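Local coordinates for protein endonuclease NucS (Thermococcus kodakarensis KOD1, PDB 5GKE) that acts as a mismatch restriction endonuclease, binding double-stranded DNA as a two-subunit enzyme with a magnesium site, at residues 47-51 against 52-56; 12-15 against 16-20; 144-147 against 148-152; 87-90 against 91-95. The protein carries 1 engineered substitution. One frame throughout, in Å; residues are numbered along the deposited sequence.

Contact 1: residues 47-51 against 52-56; sequences SELGS and GDRVI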
loop_
_atom_site.group_PDB
_atom_site.type_symbol
_atom_site.label_atom_id
_atom_site.label_comp_id
_atom_site.label_asym_id
_atom_site.label_seq_id
_atom_site.Cartn_x
_atom_site.Cartn_y
_atom_site.Cartn_z
ATOM N N SER A 47 -15.736 7.558 -5.947
ATOM C CA SER A 47 -16.377 6.736 -4.920
ATOM C C SER A 47 -17.409 7.478 -4.069
ATOM O O SER A 47 -17.381 8.696 -3.958
ATOM C CB SER A 47 -15.318 6.128 -3.989
ATOM O OG SER A 47 -14.707 7.125 -3.186
ATOM N N GLU A 48 -18.305 6.712 -3.455
ATOM C CA GLU A 48 -19.306 7.262 -2.561
ATOM C C GLU A 48 -19.406 6.408 -1.308
ATOM O O GLU A 48 -19.397 5.181 -1.367
ATOM C CB GLU A 48 -20.669 7.349 -3.248
ATOM C CG GLU A 48 -20.781 8.442 -4.307
ATOM C CD GLU A 48 -20.731 9.857 -3.724
ATOM O OE1 GLU A 48 -21.174 10.058 -2.566
ATOM O OE2 GLU A 48 -20.255 10.770 -4.440
ATOM N N LEU A 49 -19.487 7.069 -0.166
ATOM C CA LEU A 49 -19.694 6.382 1.095
ATOM C C LEU A 49 -20.855 7.037 1.840
ATOM O O LEU A 49 -20.816 8.241 2.112
ATOM C CB LEU A 49 -18.406 6.409 1.930
ATOM C CG LEU A 49 -18.391 5.553 3.190
ATOM C CD1 LEU A 49 -18.615 4.095 2.830
ATOM C CD2 LEU A 49 -17.086 5.744 3.976
ATOM N N GLY A 50 -21.884 6.254 2.163
ATOM C CA GLY A 50 -23.035 6.765 2.902
ATOM C C GLY A 50 -22.792 7.003 4.392
ATOM O O GLY A 50 -21.700 6.712 4.908
ATOM N N SER A 51 -23.820 7.516 5.077
ATOM C CA SER A 51 -23.746 7.909 6.494
ATOM C C SER A 51 -23.231 6.812 7.395
ATOM O O SER A 51 -23.748 5.701 7.395
ATOM C CB SER A 51 -25.118 8.346 7.019
ATOM O OG SER A 51 -25.520 9.592 6.489
ATOM N N GLY A 52 -22.226 7.148 8.191
ATOM C CA GLY A 52 -21.615 6.196 9.097
ATOM C C GLY A 52 -20.597 6.901 9.972
ATOM O O GLY A 52 -20.118 7.994 9.642
ATOM N N ASP A 53 -20.269 6.281 11.096
ATOM C CA ASP A 53 -19.309 6.870 12.002
ATOM C C ASP A 53 -17.900 6.504 11.589
ATOM O O ASP A 53 -17.612 5.337 11.316
ATOM C CB ASP A 53 -19.564 6.414 13.438
ATOM C CG ASP A 53 -20.921 6.828 13.944
ATOM O OD1 ASP A 53 -21.537 7.742 13.349
ATOM O OD2 ASP A 53 -21.370 6.237 14.939
ATOM N N ARG A 54 -17.017 7.498 11.561
ATOM C CA ARG A 54 -15.625 7.260 11.224
ATOM C C ARG A 54 -14.695 8.163 12.016
ATOM O O ARG A 54 -15.096 9.197 12.546
ATOM C CB ARG A 54 -15.380 7.468 9.711
ATOM C CG ARG A 54 -16.016 6.416 8.826
ATOM C CD ARG A 54 -17.232 6.962 8.096
ATOM N NE ARG A 54 -18.108 5.892 7.628
ATOM C CZ ARG A 54 -19.106 6.055 6.760
ATOM N NH1 ARG A 54 -19.333 7.252 6.237
ATOM N NH2 ARG A 54 -19.862 5.016 6.400
ATOM N N VAL A 55 -13.444 7.735 12.091
ATOM C CA VAL A 55 -12.358 8.565 12.552
ATOM C C VAL A 55 -11.731 9.256 11.355
ATOM O O VAL A 55 -11.380 8.603 10.373
ATOM C CB VAL A 55 -11.286 7.752 13.258
ATOM C CG1 VAL A 55 -10.147 8.661 13.649
ATOM C CG2 VAL A 55 -11.884 7.019 14.464
ATOM N N ILE A 56 -11.582 10.570 11.455
ATOM C CA ILE A 56 -11.033 11.392 10.390
ATOM C C ILE A 56 -9.754 12.051 10.875
ATOM O O ILE A 56 -9.722 12.625 11.957
ATOM C CB ILE A 56 -12.046 12.456 9.945
ATOM C CG1 ILE A 56 -13.267 11.772 9.322
ATOM C CG2 ILE A 56 -11.406 13.440 8.979
ATOM C CD1 ILE A 56 -14.538 12.606 9.349
#
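The guanidinium of R54 grips the carbonyl oxygen of G50 with both terminal nitrogens, NH1 at 2.8 Å and NH2 at 2.9 Å from G50 O. The setting is a corner between two strands in the PH-like N-terminal domain: the chain turns at S51, so that strand segments 47-50 and 52-56 run at 110° to each other, and the arginine reaches back across the inside of the bend. Both bonds are bent, 138° at NH2, as expected when two donors share one oxygen. That oxygen lies nearly in the guanidinium plane, and the two nitrogens approach it from opposite faces of the carbonyl plane. With NH1 and NH2 turned to G50, NE makes a salt bridge to D122 of the second subunit, so the same flat group ties the corner to the dimer interface. S51 OG has its hydrogen bond elsewhere, with E110.

The guanidinium is sandwiched, which fixes the tilt of its plane. L49 CD2 lies over the centre of one face, 3.5 Å from R54 CZ, while G52 CA covers the opposite face. L49 gets there with CG anti to its backbone N (chi1 -171°), which throws the branched end toward the arginine. A leucine replacing R54 would probably leave G50 O without both of its side-chain donors and D122 of the second subunit without its charged mate. At G52 there is no room for more than a hydrogen: a beta carbon in its usual place would sit about 2.2 Å from R54 NH2.

Contact 2: residues 12-15 against 16-20; sequences PSTE and ELVSL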
loop_
_atom_site.group_PDB
_atom_site.type_symbol
_atom_site.label_atom_id
_atom_site.label_comp_id
_atom_site.label_asym_id
_atom_site.label_seq_id
_atom_site.Cartn_x
_atom_site.Cartn_y
_atom_site.Cartn_z
ATOM N N PRO A 12 -19.191 19.430 19.480
ATOM C CA PRO A 12 -18.948 20.870 19.378
ATOM C C PRO A 12 -20.031 21.626 18.604
ATOM O O PRO A 12 -20.749 21.062 17.771
ATOM C CB PRO A 12 -17.610 20.939 18.644
ATOM C CG PRO A 12 -17.592 19.697 17.803
ATOM C CD PRO A 12 -18.322 18.646 18.579
ATOM N N SER A 13 -20.154 22.906 18.923
ATOM C CA SER A 13 -20.904 23.843 18.108
ATOM C C SER A 13 -20.166 24.050 16.795
ATOM O O SER A 13 -18.974 23.740 16.689
ATOM C CB SER A 13 -21.051 25.176 18.824
ATOM O OG SER A 13 -19.773 25.802 18.909
ATOM N N THR A 14 -20.864 24.576 15.799
ATOM C CA THR A 14 -20.215 24.887 14.534
ATOM C C THR A 14 -19.000 25.787 14.754
ATOM O O THR A 14 -17.905 25.506 14.258
ATOM C CB THR A 14 -21.190 25.549 13.562
ATOM O OG1 THR A 14 -22.227 24.619 13.253
ATOM C CG2 THR A 14 -20.488 25.942 12.265
ATOM N N GLU A 15 -19.179 26.846 15.529
ATOM C CA GLU A 15 -18.105 27.805 15.723
ATOM C C GLU A 15 -16.957 27.127 16.475
ATOM O O GLU A 15 -15.781 27.425 16.244
ATOM C CB GLU A 15 -18.615 29.064 16.462
ATOM C CG GLU A 15 -19.659 28.838 17.585
ATOM C CD GLU A 15 -21.103 28.545 17.117
ATOM O OE1 GLU A 15 -21.357 28.381 15.903
ATOM O OE2 GLU A 15 -21.996 28.480 17.998
ATOM N N GLU A 16 -17.305 26.194 17.360
ATOM C CA GLU A 16 -16.309 25.375 18.039
ATOM C C GLU A 16 -15.554 24.505 17.013
ATOM O O GLU A 16 -14.311 24.504 16.973
ATOM C CB GLU A 16 -16.978 24.516 19.124
ATOM C CG GLU A 16 -17.050 25.210 20.491
ATOM C CD GLU A 16 -17.928 24.496 21.516
ATOM O OE1 GLU A 16 -18.814 23.711 21.126
ATOM O OE2 GLU A 16 -17.739 24.737 22.727
ATOM N N LEU A 17 -16.311 23.799 16.168
ATOM C CA LEU A 17 -15.740 23.004 15.068
ATOM C C LEU A 17 -14.793 23.823 14.209
ATOM O O LEU A 17 -13.642 23.430 13.984
ATOM C CB LEU A 17 -16.851 22.425 14.190
ATOM C CG LEU A 17 -16.440 21.493 13.053
ATOM C CD1 LEU A 17 -15.628 20.340 13.591
ATOM C CD2 LEU A 17 -17.682 20.979 12.362
ATOM N N VAL A 18 -15.283 24.973 13.750
ATOM C CA VAL A 18 -14.521 25.849 12.861
ATOM C C VAL A 18 -13.241 26.329 13.511
ATOM O O VAL A 18 -12.150 26.272 12.921
ATOM C CB VAL A 18 -15.358 27.073 12.437
ATOM C CG1 VAL A 18 -14.503 28.071 11.667
ATOM C CG2 VAL A 18 -16.553 26.632 11.604
ATOM N N SER A 19 -13.384 26.787 14.747
ATOM C CA SER A 19 -12.268 27.311 15.511
ATOM C C SER A 19 -11.119 26.307 15.631
ATOM O O SER A 19 -9.958 26.651 15.390
ATOM C CB SER A 19 -12.756 27.742 16.905
ATOM O OG SER A 19 -11.666 28.153 17.714
ATOM N N LEU A 20 -11.445 25.065 15.989
ATOM C CA LEU A 20 -10.419 24.029 16.173
ATOM C C LEU A 20 -9.800 23.551 14.882
ATOM O O LEU A 20 -8.585 23.374 14.801
ATOM C CB LEU A 20 -10.992 22.830 16.905
ATOM C CG LEU A 20 -11.004 23.025 18.424
ATOM C CD1 LEU A 20 -11.391 21.735 19.135
ATOM C CD2 LEU A 20 -9.640 23.476 18.863
#
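S13 and E16 hold each other in a capping box at the start of helix 14-27, with S13 as the N-cap. On this tight side E16 N donates to S13 OG at 2.9 Å, and S13 N returns an almost straight bond, 174° and 2.7 Å, to E16 OE1. The carboxylate oxygen takes it on the lone pair directed away from its neighbour OE2. S13 OG lies between its own backbone N and carbonyl carbon (chi1 68°), where it faces the first turn; a further, weak bond joins it to E16 OE1. The negative charge of E16 beside the N-terminal end of the helix is likely to be favourable to the helix dipole. P12 CB rests 3.7 Å from E16 CB, and its ring packs onward against V112 and V115 of strand 111-118.

Behind the cap, regular helical bonds take over: L17 N to S13 O, V18 N to T14 O and S19 N to E15 O. L17 and V18 face L86 of strand 86-88, which places this end of the helix against the beta domain.

The outer side is looser. T14, E15 and S19 look to solvent, and E15 folds back at chi2 without a charged partner across the contact. On this side the T14 and V18 side chains touch methyl to methyl, T14 CG2 lying 4.0 Å from V18 CG2.

Contact 3: residues 144-147 against 148-152; sequences EVIE and PGFKP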
loop_
_atom_site.group_PDB
_atom_site.type_symbol
_atom_site.label_atom_id
_atom_site.label_comp_id
_atom_site.label_asym_id
_atom_site.label_seq_id
_atom_site.Cartn_x
_atom_site.Cartn_y
_atom_site.Cartn_z
ATOM N N GLU A 144 30.257 -14.574 -1.324
ATOM C CA GLU A 144 30.236 -16.035 -1.321
ATOM C C GLU A 144 28.915 -16.593 -0.795
ATOM O O GLU A 144 28.666 -17.791 -0.928
ATOM C CB GLU A 144 31.407 -16.596 -0.505
ATOM C CG GLU A 144 31.336 -16.321 0.988
ATOM C CD GLU A 144 31.646 -14.873 1.345
ATOM O OE1 GLU A 144 32.087 -14.115 0.446
ATOM O OE2 GLU A 144 31.450 -14.497 2.526
ATOM N N VAL A 145 28.072 -15.737 -0.205
ATOM C CA VAL A 145 26.701 -16.139 0.135
ATOM C C VAL A 145 25.935 -16.535 -1.137
ATOM O O VAL A 145 24.977 -17.297 -1.084
ATOM C CB VAL A 145 25.903 -15.027 0.881
ATOM C CG1 VAL A 145 26.609 -14.619 2.127
ATOM C CG2 VAL A 145 25.683 -13.814 -0.009
ATOM N N ILE A 146 26.370 -16.010 -2.277
ATOM C CA ILE A 146 25.803 -16.369 -3.563
ATOM C C ILE A 146 26.492 -17.635 -4.069
ATOM O O ILE A 146 25.858 -18.679 -4.256
ATOM C CB ILE A 146 25.947 -15.209 -4.565
ATOM C CG1 ILE A 146 25.195 -13.985 -4.045
ATOM C CG2 ILE A 146 25.423 -15.596 -5.927
ATOM C CD1 ILE A 146 23.722 -14.245 -3.807
ATOM N N GLU A 147 27.798 -17.527 -4.275
ATOM C CA GLU A 147 28.641 -18.669 -4.608
ATOM C C GLU A 147 30.085 -18.189 -4.681
ATOM O O GLU A 147 30.326 -16.989 -4.815
ATOM C CB GLU A 147 28.202 -19.324 -5.918
ATOM C CG GLU A 147 28.525 -18.558 -7.181
ATOM C CD GLU A 147 27.764 -19.125 -8.360
ATOM O OE1 GLU A 147 28.120 -18.841 -9.520
ATOM O OE2 GLU A 147 26.792 -19.872 -8.117
ATOM N N PRO A 148 31.054 -19.114 -4.557
ATOM C CA PRO A 148 32.463 -18.702 -4.564
ATOM C C PRO A 148 32.881 -18.121 -5.907
ATOM O O PRO A 148 32.427 -18.589 -6.948
ATOM C CB PRO A 148 33.218 -20.009 -4.280
ATOM C CG PRO A 148 32.209 -20.924 -3.676
ATOM C CD PRO A 148 30.913 -20.564 -4.332
ATOM N N GLY A 149 33.727 -17.102 -5.878
ATOM C CA GLY A 149 34.190 -16.483 -7.102
ATOM C C GLY A 149 33.134 -15.597 -7.728
ATOM O O GLY A 149 33.212 -15.270 -8.915
ATOM N N PHE A 150 32.136 -15.217 -6.937
ATOM C CA PHE A 150 31.145 -14.262 -7.409
ATOM C C PHE A 150 31.594 -12.852 -7.082
ATOM O O PHE A 150 31.861 -12.523 -5.929
ATOM C CB PHE A 150 29.759 -14.519 -6.809
ATOM C CG PHE A 150 28.775 -13.421 -7.106
ATOM C CD1 PHE A 150 28.321 -13.213 -8.403
ATOM C CD2 PHE A 150 28.330 -12.576 -6.101
ATOM C CE1 PHE A 150 27.428 -12.188 -8.688
ATOM C CE2 PHE A 150 27.435 -11.544 -6.381
ATOM C CZ PHE A 150 26.981 -11.356 -7.675
ATOM N N LYS A 151 31.688 -12.026 -8.115
ATOM C CA LYS A 151 32.136 -10.657 -7.959
ATOM C C LYS A 151 31.007 -9.696 -8.312
ATOM O O LYS A 151 30.684 -9.510 -9.488
ATOM C CB LYS A 151 33.370 -10.412 -8.837
ATOM C CG LYS A 151 34.133 -9.130 -8.542
ATOM C CD LYS A 151 35.582 -9.239 -9.014
ATOM C CE LYS A 151 36.379 -7.953 -8.764
ATOM N NZ LYS A 151 36.340 -6.979 -9.904
ATOM N N PRO A 152 30.400 -9.085 -7.284
ATOM C CA PRO A 152 29.359 -8.067 -7.455
ATOM C C PRO A 152 29.940 -6.722 -7.880
ATOM O O PRO A 152 30.978 -6.323 -7.355
ATOM C CB PRO A 152 28.727 -7.980 -6.067
ATOM C CG PRO A 152 29.821 -8.358 -5.143
ATOM C CD PRO A 152 30.646 -9.389 -5.865
#
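I146, just before a type II beta turn from E147 to F150, makes the apolar part of this contact, crossing at a slant against F150 at the turn's end. I146 CB stands 3.9 Å from F150 CD2, CG1 lies near CD2 and CE2 of the ring, and CG2 sits over one ring face, displaced toward the rim. P152 N lies on the opposite face, again off-centre. F150 reaches the isoleucine because CG is anti to the backbone N (chi1 171°), which carries the ring back under the turn. Both side chains also meet I139 of helix 132-141 and L178 of strand 175-180, so they enter the core of the PDDEXK-type nuclease domain.

Among the backbone polar groups, F150 N donates to E147 O across the turn, but the bond is weak: 3.3 Å long and bent to 134°. The same carbonyl oxygen also comes within 3.2 Å of F150 CB. P148 and G149 fill the two middle positions, G149 with phi 76°, the positive value expected at the second middle residue of a type II turn.

The charge of E147 is met by residues beyond the turn. E147 extends its chain beyond CG and forms a salt bridge through OE1 with R209 on strand 208-214; its other oxygen has a long, weak ion pair with R233.

With so weak a hydrogen bond, the backbone preferences of P148 and G149 and the buried I146-F150 pair probably contribute to the shape of the turn, while the carboxylate of E147 links the loop to the central sheet by charge.

Contact 4: residues 87-90 against 91-95; sequences ELRE and NPVLV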
loop_
_atom_site.group_PDB
_atom_site.type_symbol
_atom_site.label_atom_id
_atom_site.label_comp_id
_atom_site.label_asym_id
_atom_site.label_seq_id
_atom_site.Cartn_x
_atom_site.Cartn_y
_atom_site.Cartn_z
ATOM N N GLU A 87 -15.749 23.980 4.756
ATOM C CA GLU A 87 -16.753 24.827 4.139
ATOM C C GLU A 87 -18.049 24.674 4.878
ATOM O O GLU A 87 -18.443 23.561 5.240
ATOM C CB GLU A 87 -16.948 24.488 2.658
ATOM C CG GLU A 87 -15.774 24.924 1.805
ATOM C CD GLU A 87 -15.968 24.651 0.331
ATOM O OE1 GLU A 87 -16.928 23.935 -0.031
ATOM O OE2 GLU A 87 -15.153 25.163 -0.468
ATOM N N LEU A 88 -18.712 25.799 5.105
ATOM C CA LEU A 88 -19.996 25.776 5.779
ATOM C C LEU A 88 -21.080 25.756 4.726
ATOM O O LEU A 88 -21.281 26.717 3.984
ATOM C CB LEU A 88 -20.142 26.967 6.726
ATOM C CG LEU A 88 -19.454 26.877 8.100
ATOM C CD1 LEU A 88 -18.488 25.709 8.223
ATOM C CD2 LEU A 88 -18.755 28.185 8.473
ATOM N N ARG A 89 -21.754 24.619 4.676
ATOM C CA ARG A 89 -22.856 24.326 3.773
ATOM C C ARG A 89 -23.993 23.936 4.695
ATOM O O ARG A 89 -23.968 24.282 5.875
ATOM C CB ARG A 89 -22.518 23.212 2.782
ATOM C CG ARG A 89 -21.297 23.511 1.925
ATOM C CD ARG A 89 -21.061 22.457 0.846
ATOM N NE ARG A 89 -19.752 22.644 0.217
ATOM C CZ ARG A 89 -19.108 21.714 -0.488
ATOM N NH1 ARG A 89 -19.653 20.514 -0.667
ATOM N NH2 ARG A 89 -17.910 21.982 -1.009
ATOM N N GLU A 90 -25.020 23.298 4.153
ATOM C CA GLU A 90 -26.090 22.732 4.975
ATOM C C GLU A 90 -25.499 21.989 6.186
ATOM O O GLU A 90 -26.012 22.090 7.299
ATOM C CB GLU A 90 -26.968 21.794 4.135
ATOM C CG GLU A 90 -26.202 20.886 3.143
ATOM C CD GLU A 90 -25.679 21.613 1.894
ATOM O OE1 GLU A 90 -25.856 22.849 1.782
ATOM O OE2 GLU A 90 -25.078 20.940 1.026
ATOM N N ASN A 91 -24.405 21.266 5.957
ATOM C CA ASN A 91 -23.557 20.746 7.026
ATOM C C ASN A 91 -22.126 21.206 6.805
ATOM O O ASN A 91 -21.765 21.591 5.696
ATOM C CB ASN A 91 -23.615 19.227 7.072
ATOM C CG ASN A 91 -24.872 18.713 7.728
ATOM O OD1 ASN A 91 -25.204 19.095 8.862
ATOM N ND2 ASN A 91 -25.581 17.829 7.024
ATOM N N PRO A 92 -21.297 21.182 7.851
ATOM C CA PRO A 92 -19.892 21.504 7.583
ATOM C C PRO A 92 -19.290 20.457 6.649
ATOM O O PRO A 92 -19.676 19.295 6.718
ATOM C CB PRO A 92 -19.238 21.449 8.968
ATOM C CG PRO A 92 -20.373 21.452 9.950
ATOM C CD PRO A 92 -21.522 20.800 9.248
ATOM N N VAL A 93 -18.385 20.850 5.771
ATOM C CA VAL A 93 -17.808 19.888 4.839
ATOM C C VAL A 93 -16.308 20.102 4.768
ATOM O O VAL A 93 -15.844 21.216 4.508
ATOM C CB VAL A 93 -18.440 20.008 3.429
ATOM C CG1 VAL A 93 -17.764 19.078 2.445
ATOM C CG2 VAL A 93 -19.920 19.703 3.494
ATOM N N LEU A 94 -15.560 19.045 5.070
ATOM C CA LEU A 94 -14.110 19.028 4.889
ATOM C C LEU A 94 -13.777 18.744 3.420
ATOM O O LEU A 94 -14.314 17.799 2.850
ATOM C CB LEU A 94 -13.490 17.970 5.785
ATOM C CG LEU A 94 -12.792 18.350 7.085
ATOM C CD1 LEU A 94 -13.448 19.507 7.771
ATOM C CD2 LEU A 94 -12.749 17.141 7.985
ATOM N N VAL A 95 -12.900 19.533 2.800
ATOM C CA VAL A 95 -12.766 19.414 1.356
ATOM C C VAL A 95 -11.448 18.824 0.836
ATOM O O VAL A 95 -11.511 17.894 0.049
ATOM C CB VAL A 95 -13.075 20.737 0.661
ATOM C CG1 VAL A 95 -12.710 20.665 -0.799
ATOM C CG2 VAL A 95 -14.577 20.984 0.750
#
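One face of the R89 guanidinium lies under V93 CG1, which is 3.9 Å from R89 NH1 and displaced toward the rim of the group. V93 CG2 touches the arginine's shaft at CD, 4.0 Å away. The V95 side chain crosses that of R89 at about a right angle, its CG2 3.9 Å from R89 NH2, and this methyl also lies beside the carboxylate of E87. R89 is extended from CG to NE with CG anti to the carbonyl carbon (chi1 -58°), a shape that runs the side chain along V93 to E87. There it forms a salt bridge with E87 OE1, modelled implausibly short and so doubtful in detail; a second one joins R89 NH1 to E106 on strand 103-109, and E87 OE2 pairs with R85.

The backbone beneath is the beta hairpin of strands 86-88 and 92-98 in the PH-like domain. E87 and V93 are a hydrogen-bonded antiparallel pair: E87 N to V93 O is nearly straight at 177°, and V93 N answers to E87 O, both 2.8 Å. Nearer the turn R89 N donates to N91 O at 3.2 Å. A serine in place of R89 would probably uncover the V93 methyls and leave E87 and E106 without their shared positive partner.

On the opposite face of the hairpin L88 and P92 are a non-hydrogen-bonded pair, and L88 CD1 approaches P92 CB loosely, at 4.4 Å.

Overall arrangement
Along the chain the order is contact 2, contact 1, contact 4, contact 3. The first three cluster at one end of the molecule. Contacts 1 and 4 belong to the same antiparallel sheet of the PH-like domain, centres about 15 Å apart, and meet where I56 packs on L94. Contact 2, at the start of helix 14-27, lies about 12 Å from contact 4 between centres; L17 rests on P92 and V18 on L88, so the helix end covers the hairpin. Contact 3 is alone in the nuclease domain, with about 54 to 65 Å between its centre and the others, reflecting a two-domain chain whose magnesium site lies in the C-terminal part, while contact 1 borders the second subunit.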